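Local structure of HmuY protein (Prevotella intermedia, 6R2H) at residues 77-82 with 128-133; 19-24 with 71-76; 84-89 with 98-103; 154-159 with 168-173. The protein probably acts as a hemophore of the HmuY family that captures heme, and was crystallised here in its heme-free form. All coordinates share one frame; numbering follows the deposited sequence.

Contact 1: 77-82 with 128-133; sequences DARTNN and VKTMLN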
loop_
_atom_site.group_PDB
_atom_site.type_symbol
_atom_site.label_atom_id
_atom_site.label_comp_id
_atom_site.label_asym_id
_atom_site.label_seq_id
_atom_site.Cartn_x
_atom_site.Cartn_y
_atom_site.Cartn_z
ATOM N N ASP A 77 3.210 1.793 1.717
ATOM C CA ASP A 77 2.838 2.026 0.329
ATOM C C ASP A 77 1.656 1.138 -0.057
ATOM O O ASP A 77 1.558 -0.000 0.391
ATOM C CB ASP A 77 3.998 1.734 -0.626
ATOM C CG ASP A 77 5.326 2.312 -0.179
ATOM O OD1 ASP A 77 5.412 3.540 -0.065
ATOM O OD2 ASP A 77 6.251 1.524 0.062
ATOM N N ALA A 78 0.800 1.660 -0.944
ATOM C CA ALA A 78 -0.426 0.997 -1.363
ATOM C C ALA A 78 -0.523 0.935 -2.886
ATOM O O ALA A 78 -0.190 1.890 -3.592
ATOM C CB ALA A 78 -1.620 1.722 -0.793
ATOM N N ARG A 79 -1.021 -0.203 -3.377
ATOM C CA ARG A 79 -1.255 -0.430 -4.792
ATOM C C ARG A 79 -2.607 -1.117 -4.937
ATOM O O ARG A 79 -3.028 -1.847 -4.042
ATOM C CB ARG A 79 -0.163 -1.351 -5.338
ATOM C CG ARG A 79 -0.176 -1.539 -6.845
ATOM C CD ARG A 79 0.801 -2.643 -7.167
ATOM N NE ARG A 79 1.032 -2.879 -8.586
ATOM C CZ ARG A 79 1.763 -3.893 -9.046
ATOM N NH1 ARG A 79 2.323 -4.745 -8.198
ATOM N NH2 ARG A 79 1.926 -4.061 -10.350
ATOM N N THR A 80 -3.280 -0.874 -6.065
ATOM C CA THR A 80 -4.553 -1.516 -6.346
ATOM C C THR A 80 -4.417 -2.342 -7.620
ATOM O O THR A 80 -3.558 -2.077 -8.466
ATOM C CB THR A 80 -5.707 -0.504 -6.450
ATOM O OG1 THR A 80 -5.549 0.185 -7.694
ATOM C CG2 THR A 80 -5.746 0.504 -5.319
ATOM N N ASN A 81 -5.272 -3.363 -7.720
ATOM C CA ASN A 81 -5.399 -4.178 -8.910
ATOM C C ASN A 81 -6.435 -3.527 -9.824
ATOM O O ASN A 81 -7.614 -3.878 -9.775
ATOM C CB ASN A 81 -5.798 -5.602 -8.529
ATOM C CG ASN A 81 -5.682 -6.552 -9.696
ATOM O OD1 ASN A 81 -5.395 -6.129 -10.809
ATOM N ND2 ASN A 81 -5.901 -7.830 -9.455
ATOM N N ASN A 82 -5.981 -2.551 -10.620
ATOM C CA ASN A 82 -6.808 -1.852 -11.588
ATOM C C ASN A 82 -7.965 -1.120 -10.882
ATOM O O ASN A 82 -9.135 -1.250 -11.264
ATOM C CB ASN A 82 -7.166 -2.812 -12.725
ATOM C CG ASN A 82 -7.246 -2.170 -14.096
ATOM O OD1 ASN A 82 -6.860 -1.016 -14.294
ATOM N ND2 ASN A 82 -7.749 -2.923 -15.061
ATOM N N VAL A 128 12.988 0.082 -6.317
ATOM C CA VAL A 128 12.361 -0.585 -7.455
ATOM C C VAL A 128 11.261 0.319 -8.006
ATOM O O VAL A 128 10.469 0.879 -7.243
ATOM C CB VAL A 128 11.827 -1.982 -7.076
ATOM C CG1 VAL A 128 11.038 -2.653 -8.189
ATOM C CG2 VAL A 128 12.942 -2.895 -6.614
ATOM N N LYS A 129 11.255 0.472 -9.336
ATOM C CA LYS A 129 10.214 1.229 -10.019
ATOM C C LYS A 129 8.981 0.343 -10.187
ATOM O O LYS A 129 9.041 -0.689 -10.853
ATOM C CB LYS A 129 10.686 1.802 -11.362
ATOM C CG LYS A 129 9.745 2.847 -11.942
ATOM C CD LYS A 129 10.186 3.436 -13.249
ATOM C CE LYS A 129 9.029 4.094 -13.968
ATOM N NZ LYS A 129 9.222 4.100 -15.440
ATOM N N THR A 130 7.873 0.755 -9.559
ATOM C CA THR A 130 6.632 -0.003 -9.584
ATOM C C THR A 130 5.444 0.941 -9.806
ATOM O O THR A 130 5.606 1.998 -10.410
ATOM C CB THR A 130 6.510 -0.861 -8.322
ATOM O OG1 THR A 130 5.350 -1.680 -8.515
ATOM C CG2 THR A 130 6.423 -0.024 -7.060
ATOM N N MET A 131 4.255 0.537 -9.333
ATOM C CA MET A 131 3.047 1.346 -9.407
ATOM C C MET A 131 2.483 1.496 -7.998
ATOM O O MET A 131 2.373 0.509 -7.279
ATOM C CB MET A 131 1.990 0.655 -10.273
ATOM C CG MET A 131 2.347 0.576 -11.747
ATOM S SD MET A 131 2.219 2.175 -12.569
ATOM C CE MET A 131 0.485 2.230 -13.012
ATOM N N LEU A 132 2.139 2.725 -7.599
ATOM C CA LEU A 132 1.482 2.927 -6.313
ATOM C C LEU A 132 0.244 3.777 -6.532
ATOM O O LEU A 132 0.172 4.507 -7.516
ATOM C CB LEU A 132 2.417 3.660 -5.346
ATOM C CG LEU A 132 3.616 2.896 -4.794
ATOM C CD1 LEU A 132 4.244 3.693 -3.660
ATOM C CD2 LEU A 132 3.245 1.501 -4.307
ATOM N N ASN A 133 -0.699 3.694 -5.587
ATOM C CA ASN A 133 -1.864 4.562 -5.586
ATOM C C ASN A 133 -1.662 5.660 -4.549
ATOM O O ASN A 133 -1.629 5.380 -3.346
ATOM C CB ASN A 133 -3.161 3.822 -5.259
ATOM C CG ASN A 133 -4.370 4.708 -5.467
ATOM O OD1 ASN A 133 -4.675 5.570 -4.640
ATOM N ND2 ASN A 133 -5.057 4.501 -6.580
#
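A steep strand crossing between two sheets brings Ala78 and Leu132 together: Asp77, Ala78 and Arg79, on an outermost strand of the four-stranded sheet, meet the end of strand 124-132 from the nine-stranded sheet. The strand axes lie 75° apart and approach to 5.9 Å, too steep for regular pairing, and a single backbone bond joins the segments: Asn133 N donates to Ala78 O at 2.7 Å, almost straight at 172°. Leu132 lies beside this carbonyl, CD2 3.5 Å from Ala78 O, and CD1 reaches on to Asp77 CB at 3.6 Å; the carboxylate of Asp77 is held elsewhere, through OD2, by His74. Arg79 runs fully extended, with CG anti to the backbone N (chi1 -173°), which lays its aliphatic part over the Met131 carbonyl, CG to O 3.3 Å. Farther out, Thr130 OG1 stands 4.2 Å above one face of the Arg79 guanidinium, a loose approach. The buried amide of Asn133 is fixed by three bonds beyond the segments, ND2 to Val105 O and Asp107 OD1 and OD1 from Met136 N. This is a sheet-to-sheet crossing with one backbone bond in the all-beta HmuY fold.

Contact 2: 19-24 with 71-76; sequences IYIDLE and IAFHIT
Ile19, Tyr20 and Ile21 pair with Phe73, Ala72 and Ile71 as adjacent antiparallel strands inside the four-stranded sheet. Ile19 and Phe73 form a hydrogen-bonded pair, Ile19 N to Phe73 O at 2.9 Å and Phe73 N to Ile19 O at 3.0 Å. Ile21 and Ile71 form the next: Ile21 N meets Ile71 O nearly head-on at 2.8 Å, whereas the return bond from Ile71 N to Ile21 O is weak at 3.4 Å. Tyr20 and Ala72, the non-hydrogen-bonded pair between them, share one face, where Tyr20 CD2 rests 3.7 Å from Ala72 CB and Trp69 meets the tyrosine ring edge-to-face.

The other face carries Ile19, Ile21, Ile71 and Phe73. Ile21 CG1 stands anti to the carbonyl carbon (chi1 -52°), and from there CD1 touches the edge of the Phe73 ring, 3.9 Å from CD2. Ile19 CG1 packs on Phe73 CB at the same range, and Leu23 CD2 closes the row beside Ile71 CD1. Phe8 and Phe28 touch both Ile19 and Ile21, and Phe185 touches Leu23. Asp22 OD1 accepts from Glu24 N, an Asx turn just after the strand. This is a regular antiparallel strand pair whose isoleucine and phenylalanine face is buried in the core between the four-stranded and the nine-stranded sheet.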
loop_
_atom_site.group_PDB
_atom_site.type_symbol
_atom_site.label_atom_id
_atom_site.label_comp_id
_atom_site.label_asym_id
_atom_site.label_seq_id
_atom_site.Cartn_x
_atom_site.Cartn_y
_atom_site.Cartn_z
ATOM N N ILE A 19 2.069 -7.587 0.808
ATOM C CA ILE A 19 0.904 -8.433 1.013
ATOM C C ILE A 19 -0.141 -8.082 -0.048
ATOM O O ILE A 19 -0.288 -6.919 -0.415
ATOM C CB ILE A 19 0.356 -8.317 2.445
ATOM C CG1 ILE A 19 -0.195 -6.922 2.758
ATOM C CG2 ILE A 19 1.396 -8.760 3.461
ATOM C CD1 ILE A 19 -0.999 -6.850 4.033
ATOM N N TYR A 20 -0.851 -9.104 -0.536
ATOM C CA TYR A 20 -1.880 -8.963 -1.555
ATOM C C TYR A 20 -3.212 -9.428 -0.974
ATOM O O TYR A 20 -3.339 -10.587 -0.575
ATOM C CB TYR A 20 -1.501 -9.750 -2.815
ATOM C CG TYR A 20 -0.286 -9.228 -3.541
ATOM C CD1 TYR A 20 0.991 -9.635 -3.177
ATOM C CD2 TYR A 20 -0.404 -8.327 -4.592
ATOM C CE1 TYR A 20 2.115 -9.163 -3.841
ATOM C CE2 TYR A 20 0.710 -7.849 -5.270
ATOM C CZ TYR A 20 1.977 -8.269 -4.891
ATOM O OH TYR A 20 3.088 -7.806 -5.534
ATOM N N ILE A 21 -4.197 -8.516 -0.923
ATOM C CA ILE A 21 -5.450 -8.823 -0.243
ATOM C C ILE A 21 -6.590 -8.986 -1.238
ATOM O O ILE A 21 -6.855 -8.092 -2.031
ATOM C CB ILE A 21 -5.786 -7.774 0.823
ATOM C CG1 ILE A 21 -4.591 -7.578 1.758
ATOM C CG2 ILE A 21 -7.044 -8.182 1.581
ATOM C CD1 ILE A 21 -4.633 -6.325 2.582
ATOM N N ASP A 22 -7.263 -10.135 -1.154
ATOM C CA ASP A 22 -8.527 -10.358 -1.838
ATOM C C ASP A 22 -9.644 -9.863 -0.928
ATOM O O ASP A 22 -9.932 -10.482 0.093
ATOM C CB ASP A 22 -8.732 -11.841 -2.147
ATOM C CG ASP A 22 -10.024 -12.138 -2.880
ATOM O OD1 ASP A 22 -10.893 -11.245 -2.959
ATOM O OD2 ASP A 22 -10.130 -13.265 -3.409
ATOM N N LEU A 23 -10.280 -8.749 -1.297
ATOM C CA LEU A 23 -11.210 -8.111 -0.375
ATOM C C LEU A 23 -12.477 -8.955 -0.229
ATOM O O LEU A 23 -13.106 -8.952 0.827
ATOM C CB LEU A 23 -11.494 -6.673 -0.821
ATOM C CG LEU A 23 -10.417 -5.651 -0.434
ATOM C CD1 LEU A 23 -10.771 -4.269 -0.938
ATOM C CD2 LEU A 23 -10.153 -5.603 1.074
ATOM N N GLU A 24 -12.804 -9.712 -1.288
ATOM C CA GLU A 24 -14.009 -10.524 -1.339
ATOM C C GLU A 24 -13.943 -11.651 -0.306
ATOM O O GLU A 24 -14.924 -11.912 0.373
ATOM C CB GLU A 24 -14.221 -11.042 -2.763
ATOM C CG GLU A 24 -15.552 -11.738 -2.984
ATOM C CD GLU A 24 -15.775 -12.157 -4.431
ATOM O OE1 GLU A 24 -14.774 -12.298 -5.170
ATOM O OE2 GLU A 24 -16.946 -12.328 -4.824
ATOM N N ILE A 71 -6.203 -5.054 -3.441
ATOM C CA ILE A 71 -5.265 -4.054 -2.950
ATOM C C ILE A 71 -4.054 -4.759 -2.340
ATOM O O ILE A 71 -4.134 -5.926 -1.939
ATOM C CB ILE A 71 -5.909 -3.057 -1.958
ATOM C CG1 ILE A 71 -6.329 -3.730 -0.646
ATOM C CG2 ILE A 71 -7.046 -2.303 -2.613
ATOM C CD1 ILE A 71 -6.896 -2.801 0.411
ATOM N N ALA A 72 -2.946 -4.008 -2.251
ATOM C CA ALA A 72 -1.669 -4.541 -1.808
ATOM C C ALA A 72 -0.906 -3.484 -1.017
ATOM O O ALA A 72 -1.047 -2.287 -1.270
ATOM C CB ALA A 72 -0.880 -5.073 -2.985
ATOM N N PHE A 73 -0.103 -3.958 -0.059
ATOM C CA PHE A 73 0.657 -3.098 0.830
ATOM C C PHE A 73 2.116 -3.539 0.880
ATOM O O PHE A 73 2.420 -4.730 0.929
ATOM C CB PHE A 73 0.016 -3.021 2.219
ATOM C CG PHE A 73 -1.352 -2.384 2.225
ATOM C CD1 PHE A 73 -1.487 -1.005 2.327
ATOM C CD2 PHE A 73 -2.501 -3.156 2.095
ATOM C CE1 PHE A 73 -2.743 -0.410 2.330
ATOM C CE2 PHE A 73 -3.756 -2.560 2.100
ATOM C CZ PHE A 73 -3.875 -1.189 2.203
ATOM N N HIS A 74 2.992 -2.534 0.828
ATOM C CA HIS A 74 4.420 -2.660 1.061
ATOM C C HIS A 74 4.817 -1.625 2.111
ATOM O O HIS A 74 4.901 -0.436 1.807
ATOM C CB HIS A 74 5.199 -2.452 -0.254
ATOM C CG HIS A 74 6.650 -2.156 -0.037
ATOM N ND1 HIS A 74 7.153 -0.866 -0.007
ATOM C CD2 HIS A 74 7.707 -2.970 0.170
ATOM C CE1 HIS A 74 8.458 -0.905 0.195
ATOM N NE2 HIS A 74 8.821 -2.183 0.305
ATOM N N ILE A 75 5.069 -2.089 3.339
ATOM C CA ILE A 75 5.247 -1.199 4.476
ATOM C C ILE A 75 3.985 -0.336 4.577
ATOM O O ILE A 75 2.957 -0.839 5.034
ATOM C CB ILE A 75 6.578 -0.416 4.404
ATOM C CG1 ILE A 75 7.773 -1.343 4.141
ATOM C CG2 ILE A 75 6.789 0.433 5.653
ATOM C CD1 ILE A 75 7.955 -2.433 5.164
ATOM N N THR A 76 4.027 0.911 4.093
ATOM C CA THR A 76 2.845 1.768 4.133
ATOM C C THR A 76 2.419 2.171 2.725
ATOM O O THR A 76 1.377 2.803 2.563
ATOM C CB THR A 76 2.978 2.969 5.085
ATOM O OG1 THR A 76 4.059 3.803 4.671
ATOM C CG2 THR A 76 3.201 2.574 6.526
#

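Contact 3: 84-89 with 98-103; sequences EVLMTG and ALPAGN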
loop_
_atom_site.group_PDB
_atom_site.type_symbol
_atom_site.label_atom_id
_atom_site.label_comp_id
_atom_site.label_asym_id
_atom_site.label_seq_id
_atom_site.Cartn_x
_atom_site.Cartn_y
_atom_site.Cartn_z
ATOM N N GLU A 84 -9.430 2.634 -8.666
ATOM C CA GLU A 84 -9.382 4.070 -8.488
ATOM C C GLU A 84 -9.851 4.382 -7.077
ATOM O O GLU A 84 -10.791 3.749 -6.602
ATOM C CB GLU A 84 -10.318 4.740 -9.491
ATOM C CG GLU A 84 -9.864 4.619 -10.929
ATOM C CD GLU A 84 -10.825 5.243 -11.923
ATOM O OE1 GLU A 84 -12.016 4.834 -11.943
ATOM O OE2 GLU A 84 -10.378 6.147 -12.664
ATOM N N VAL A 85 -9.197 5.355 -6.429
ATOM C CA VAL A 85 -9.382 5.595 -5.003
ATOM C C VAL A 85 -9.785 7.054 -4.780
ATOM O O VAL A 85 -9.285 7.955 -5.459
ATOM C CB VAL A 85 -8.118 5.241 -4.190
ATOM C CG1 VAL A 85 -8.269 5.542 -2.705
ATOM C CG2 VAL A 85 -7.698 3.797 -4.403
ATOM N N LEU A 86 -10.701 7.257 -3.823
ATOM C CA LEU A 86 -11.058 8.575 -3.339
ATOM C C LEU A 86 -11.105 8.514 -1.820
ATOM O O LEU A 86 -11.860 7.720 -1.267
ATOM C CB LEU A 86 -12.432 8.970 -3.893
ATOM C CG LEU A 86 -13.031 10.218 -3.235
ATOM C CD1 LEU A 86 -12.342 11.491 -3.727
ATOM C CD2 LEU A 86 -14.535 10.289 -3.467
ATOM N N MET A 87 -10.303 9.358 -1.165
ATOM C CA MET A 87 -10.392 9.543 0.271
ATOM C C MET A 87 -11.597 10.441 0.556
ATOM O O MET A 87 -11.561 11.628 0.259
ATOM C CB MET A 87 -9.109 10.187 0.802
ATOM C CG MET A 87 -9.067 10.286 2.311
ATOM S SD MET A 87 -7.561 11.049 2.981
ATOM C CE MET A 87 -7.581 12.654 2.179
ATOM N N THR A 88 -12.686 9.867 1.083
ATOM C CA THR A 88 -13.909 10.636 1.298
ATOM C C THR A 88 -13.761 11.470 2.567
ATOM O O THR A 88 -12.741 11.365 3.259
ATOM C CB THR A 88 -15.151 9.741 1.433
ATOM O OG1 THR A 88 -15.159 9.239 2.769
ATOM C CG2 THR A 88 -15.196 8.601 0.436
ATOM N N GLY A 89 -14.801 12.263 2.875
ATOM C CA GLY A 89 -14.860 13.040 4.106
ATOM C C GLY A 89 -15.561 12.292 5.245
ATOM O O GLY A 89 -15.600 12.778 6.375
ATOM N N ALA A 98 -22.576 3.097 -0.124
ATOM C CA ALA A 98 -22.290 3.182 -1.544
ATOM C C ALA A 98 -21.171 4.199 -1.748
ATOM O O ALA A 98 -20.935 5.047 -0.885
ATOM C CB ALA A 98 -23.543 3.571 -2.290
ATOM N N LEU A 99 -20.494 4.101 -2.899
ATOM C CA LEU A 99 -19.441 5.021 -3.287
ATOM C C LEU A 99 -20.056 6.357 -3.696
ATOM O O LEU A 99 -21.017 6.389 -4.464
ATOM C CB LEU A 99 -18.687 4.400 -4.463
ATOM C CG LEU A 99 -17.515 3.496 -4.097
ATOM C CD1 LEU A 99 -17.983 2.297 -3.302
ATOM C CD2 LEU A 99 -16.805 3.049 -5.354
ATOM N N PRO A 100 -19.548 7.493 -3.162
ATOM C CA PRO A 100 -19.984 8.814 -3.616
ATOM C C PRO A 100 -19.279 9.240 -4.899
ATOM O O PRO A 100 -18.278 8.640 -5.289
ATOM C CB PRO A 100 -19.532 9.709 -2.459
ATOM C CG PRO A 100 -18.287 9.034 -1.942
ATOM C CD PRO A 100 -18.574 7.553 -2.061
ATOM N N ALA A 101 -19.815 10.279 -5.550
ATOM C CA ALA A 101 -19.145 10.881 -6.693
ATOM C C ALA A 101 -17.965 11.715 -6.196
ATOM O O ALA A 101 -17.956 12.163 -5.047
ATOM C CB ALA A 101 -20.115 11.699 -7.509
ATOM N N GLY A 102 -16.967 11.891 -7.070
ATOM C CA GLY A 102 -15.779 12.661 -6.738
ATOM C C GLY A 102 -14.602 12.319 -7.648
ATOM O O GLY A 102 -14.783 11.680 -8.682
ATOM N N ASN A 103 -13.404 12.756 -7.252
ATOM C CA ASN A 103 -12.233 12.580 -8.093
ATOM C C ASN A 103 -11.439 11.358 -7.642
ATOM O O ASN A 103 -10.670 11.414 -6.679
ATOM C CB ASN A 103 -11.437 13.881 -8.230
ATOM C CG ASN A 103 -12.294 14.965 -8.853
ATOM O OD1 ASN A 103 -12.176 16.137 -8.505
ATOM N ND2 ASN A 103 -13.186 14.578 -9.755
#
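Leu86 fills the close part of this contact, reaching from strand 83-87 into the curve of the 98-103 loop. With CG anti to the backbone N (chi1 169°), the side chain extends outward and divides its two methyls: CD1 sits 3.4 Å from Asn103 O, while CD2 faces Pro100 CG, Ala101 O and Gly102 CA, each about 4.2 Å away. Gly102 adopts backbone angles (phi 159°, psi -166°) suited to glycine, and its bare CA lets the loop pass close to the leucine methyl. A second apolar touch lies farther along, where Thr88 CG2 meets Pro100 CG at 3.9 Å, the two side chains crossing at about a right angle. The threonine hydroxyl is engaged elsewhere, with Val155 O and the backbone N of Glu90. No polar bond joins the two segments, which bury a modest 203 Å² between them.

The loop belongs to the long connection of a beta hairpin, since strands 83-87 and 105-115 are antiparallel neighbours in the nine-stranded sheet; it passes across Leu86 and Thr88 rather than running along the strand. Leu99 extends the apolar patch in another direction, onto Ala157, Lys159 and Leu167 of the neighbouring strands. Toward solvent the packing thins out quickly, and the exposed Ala101 and Asn103 both direct their CB atoms away from the strand.

Contact 4: 154-159 with 168-173; sequences NVFAVK and IKFKDN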
loop_
_atom_site.group_PDB
_atom_site.type_symbol
_atom_site.label_atom_id
_atom_site.label_comp_id
_atom_site.label_asym_id
_atom_site.label_seq_id
_atom_site.Cartn_x
_atom_site.Cartn_y
_atom_site.Cartn_z
ATOM N N ASN A 154 -10.422 8.540 7.711
ATOM C CA ASN A 154 -11.359 8.733 6.618
ATOM C C ASN A 154 -11.658 7.405 5.950
ATOM O O ASN A 154 -10.768 6.570 5.814
ATOM C CB ASN A 154 -10.782 9.638 5.534
ATOM C CG ASN A 154 -10.298 10.965 6.076
ATOM O OD1 ASN A 154 -9.581 11.040 7.078
ATOM N ND2 ASN A 154 -10.728 12.037 5.435
ATOM N N VAL A 155 -12.910 7.240 5.514
ATOM C CA VAL A 155 -13.271 6.091 4.703
ATOM C C VAL A 155 -12.738 6.333 3.295
ATOM O O VAL A 155 -12.962 7.397 2.731
ATOM C CB VAL A 155 -14.792 5.821 4.708
ATOM C CG1 VAL A 155 -15.152 4.673 3.778
ATOM C CG2 VAL A 155 -15.323 5.545 6.110
ATOM N N PHE A 156 -12.013 5.347 2.760
ATOM C CA PHE A 156 -11.548 5.378 1.386
ATOM C C PHE A 156 -12.540 4.608 0.518
ATOM O O PHE A 156 -12.927 3.494 0.861
ATOM C CB PHE A 156 -10.150 4.757 1.277
ATOM C CG PHE A 156 -9.059 5.582 1.902
ATOM C CD1 PHE A 156 -8.850 5.563 3.271
ATOM C CD2 PHE A 156 -8.255 6.392 1.114
ATOM C CE1 PHE A 156 -7.851 6.339 3.840
ATOM C CE2 PHE A 156 -7.263 7.174 1.683
ATOM C CZ PHE A 156 -7.060 7.141 3.044
ATOM N N ALA A 157 -12.921 5.199 -0.619
ATOM C CA ALA A 157 -13.759 4.553 -1.616
ATOM C C ALA A 157 -12.881 4.039 -2.752
ATOM O O ALA A 157 -11.999 4.760 -3.207
ATOM C CB ALA A 157 -14.775 5.543 -2.130
ATOM N N VAL A 158 -13.125 2.789 -3.186
ATOM C CA VAL A 158 -12.352 2.120 -4.232
ATOM C C VAL A 158 -13.301 1.493 -5.262
ATOM O O VAL A 158 -14.135 0.662 -4.894
ATOM C CB VAL A 158 -11.396 1.049 -3.662
ATOM C CG1 VAL A 158 -10.244 0.764 -4.609
ATOM C CG2 VAL A 158 -10.850 1.433 -2.301
ATOM N N LYS A 159 -13.142 1.901 -6.537
ATOM C CA LYS A 159 -13.839 1.369 -7.700
ATOM C C LYS A 159 -12.856 0.505 -8.489
ATOM O O LYS A 159 -11.762 0.972 -8.814
ATOM C CB LYS A 159 -14.084 2.478 -8.732
ATOM C CG LYS A 159 -15.281 3.409 -8.591
ATOM C CD LYS A 159 -15.009 4.715 -9.345
ATOM C CE LYS A 159 -16.224 5.529 -9.750
ATOM N NZ LYS A 159 -16.708 5.143 -11.103
ATOM N N ILE A 168 -13.316 1.437 2.856
ATOM C CA ILE A 168 -12.281 0.959 3.762
ATOM C C ILE A 168 -11.986 2.050 4.791
ATOM O O ILE A 168 -11.773 3.207 4.428
ATOM C CB ILE A 168 -11.004 0.562 2.973
ATOM C CG1 ILE A 168 -11.282 -0.472 1.878
ATOM C CG2 ILE A 168 -9.857 0.136 3.882
ATOM C CD1 ILE A 168 -10.205 -0.538 0.820
ATOM N N LYS A 169 -11.926 1.668 6.071
ATOM C CA LYS A 169 -11.463 2.573 7.108
ATOM C C LYS A 169 -10.305 1.906 7.848
ATOM O O LYS A 169 -10.472 0.817 8.392
ATOM C CB LYS A 169 -12.630 2.929 8.035
ATOM C CG LYS A 169 -12.286 3.718 9.294
ATOM C CD LYS A 169 -13.488 3.887 10.193
ATOM C CE LYS A 169 -13.187 4.636 11.474
ATOM N NZ LYS A 169 -12.718 6.007 11.171
ATOM N N PHE A 170 -9.140 2.568 7.849
ATOM C CA PHE A 170 -7.924 2.030 8.443
ATOM C C PHE A 170 -7.956 2.171 9.963
ATOM O O PHE A 170 -8.446 3.162 10.495
ATOM C CB PHE A 170 -6.696 2.642 7.765
ATOM C CG PHE A 170 -6.527 2.180 6.340
ATOM C CD1 PHE A 170 -5.816 1.021 6.044
ATOM C CD2 PHE A 170 -7.119 2.876 5.290
ATOM C CE1 PHE A 170 -5.673 0.584 4.733
ATOM C CE2 PHE A 170 -6.984 2.439 3.974
ATOM C CZ PHE A 170 -6.265 1.289 3.702
ATOM N N LYS A 171 -7.431 1.155 10.654
ATOM C CA LYS A 171 -7.373 1.133 12.111
ATOM C C LYS A 171 -5.949 1.368 12.630
ATOM O O LYS A 171 -5.749 2.290 13.402
ATOM C CB LYS A 171 -7.983 -0.148 12.694
ATOM C CG LYS A 171 -9.386 -0.516 12.221
ATOM C CD LYS A 171 -10.519 0.158 12.989
ATOM C CE LYS A 171 -10.807 1.578 12.533
ATOM N NZ LYS A 171 -11.334 2.445 13.620
ATOM N N ASP A 172 -4.962 0.555 12.226
ATOM C CA ASP A 172 -3.646 0.587 12.866
ATOM C C ASP A 172 -2.534 0.409 11.831
ATOM O O ASP A 172 -2.739 -0.298 10.839
ATOM C CB ASP A 172 -3.461 -0.534 13.897
ATOM C CG ASP A 172 -4.568 -0.684 14.922
ATOM O OD1 ASP A 172 -4.561 0.091 15.898
ATOM O OD2 ASP A 172 -5.401 -1.603 14.746
ATOM N N ASN A 173 -1.355 1.014 12.095
ATOM C CA ASN A 173 -0.174 0.818 11.262
ATOM C C ASN A 173 0.966 0.204 12.075
ATOM O O ASN A 173 2.069 0.004 11.557
ATOM C CB ASN A 173 0.266 2.093 10.536
ATOM C CG ASN A 173 0.757 3.182 11.475
ATOM O OD1 ASN A 173 0.219 3.357 12.568
ATOM N ND2 ASN A 173 1.795 3.910 11.077
HETATM O O HOH W 1 -8.747 5.155 6.748
#
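Phe156 and Phe170 meet in an offset edge-to-face stack across the hairpin of strands 155-160 and 165-174. Phe170 directs its edge at the face of Phe156, the planes at 82° and the ring centroids 5.5 Å apart; the closest carbons are Phe170 CE2 and Phe156 CD1, at 3.7 Å. Both rings lie on the side of the hairpin that also carries Ile168; chi1 near -70° in each sets CG beside the backbone N. Ile168 wedges in beside them: its CG2 lies over one face of Phe170, near the rim, and its CD1 extends the other way to Val158 CG2 at 3.7 Å. The backbones are joined by Phe156 N to Ile168 O at 2.7 Å and Ile168 N to Phe156 O at 2.9 Å. Two residues on, a water bridges them, donating to Asn154 O at 2.6 Å and accepting from Phe170 N at 2.8 Å. On the other side of the hairpin, Val155 CG2 grazes Lys169 CB, and the lysine NZ is held by Gly153 O and Thr91 O. Direct pairing thus gives way to a water that supplies partners to Asn154 O and Phe170 N, while the phenylalanines touch beside it by dispersion and the weak attraction of ring C-H for the ring face.

In the fold
Contacts 1 and 2 lie about 10 Å apart between centres; strand 77-80 of contact 1 neighbours strand 71-74 of contact 2, joined by a probable hydrogen bond from Ala72 N to Arg79 O (2.8 Å). Contacts 3 and 4, centres about 11 Å apart, share the nine-stranded sheet, where Ala157 N probably donates to Leu86 O, also at 2.8 Å. The sheets meet between contacts 2 and 4, Phe73 CZ lying 3.6 Å from Phe170 CE1, and between contacts 1 and 3, Thr80 CG2 lying 3.9 Å from Val85 CG2. The heme-free structure does not reveal where heme would bind; one glycerol, probably from crystallisation, is weakly bonded to Asp22 of contact 2, another hydrogen-bonded to Asp172 of contact 4.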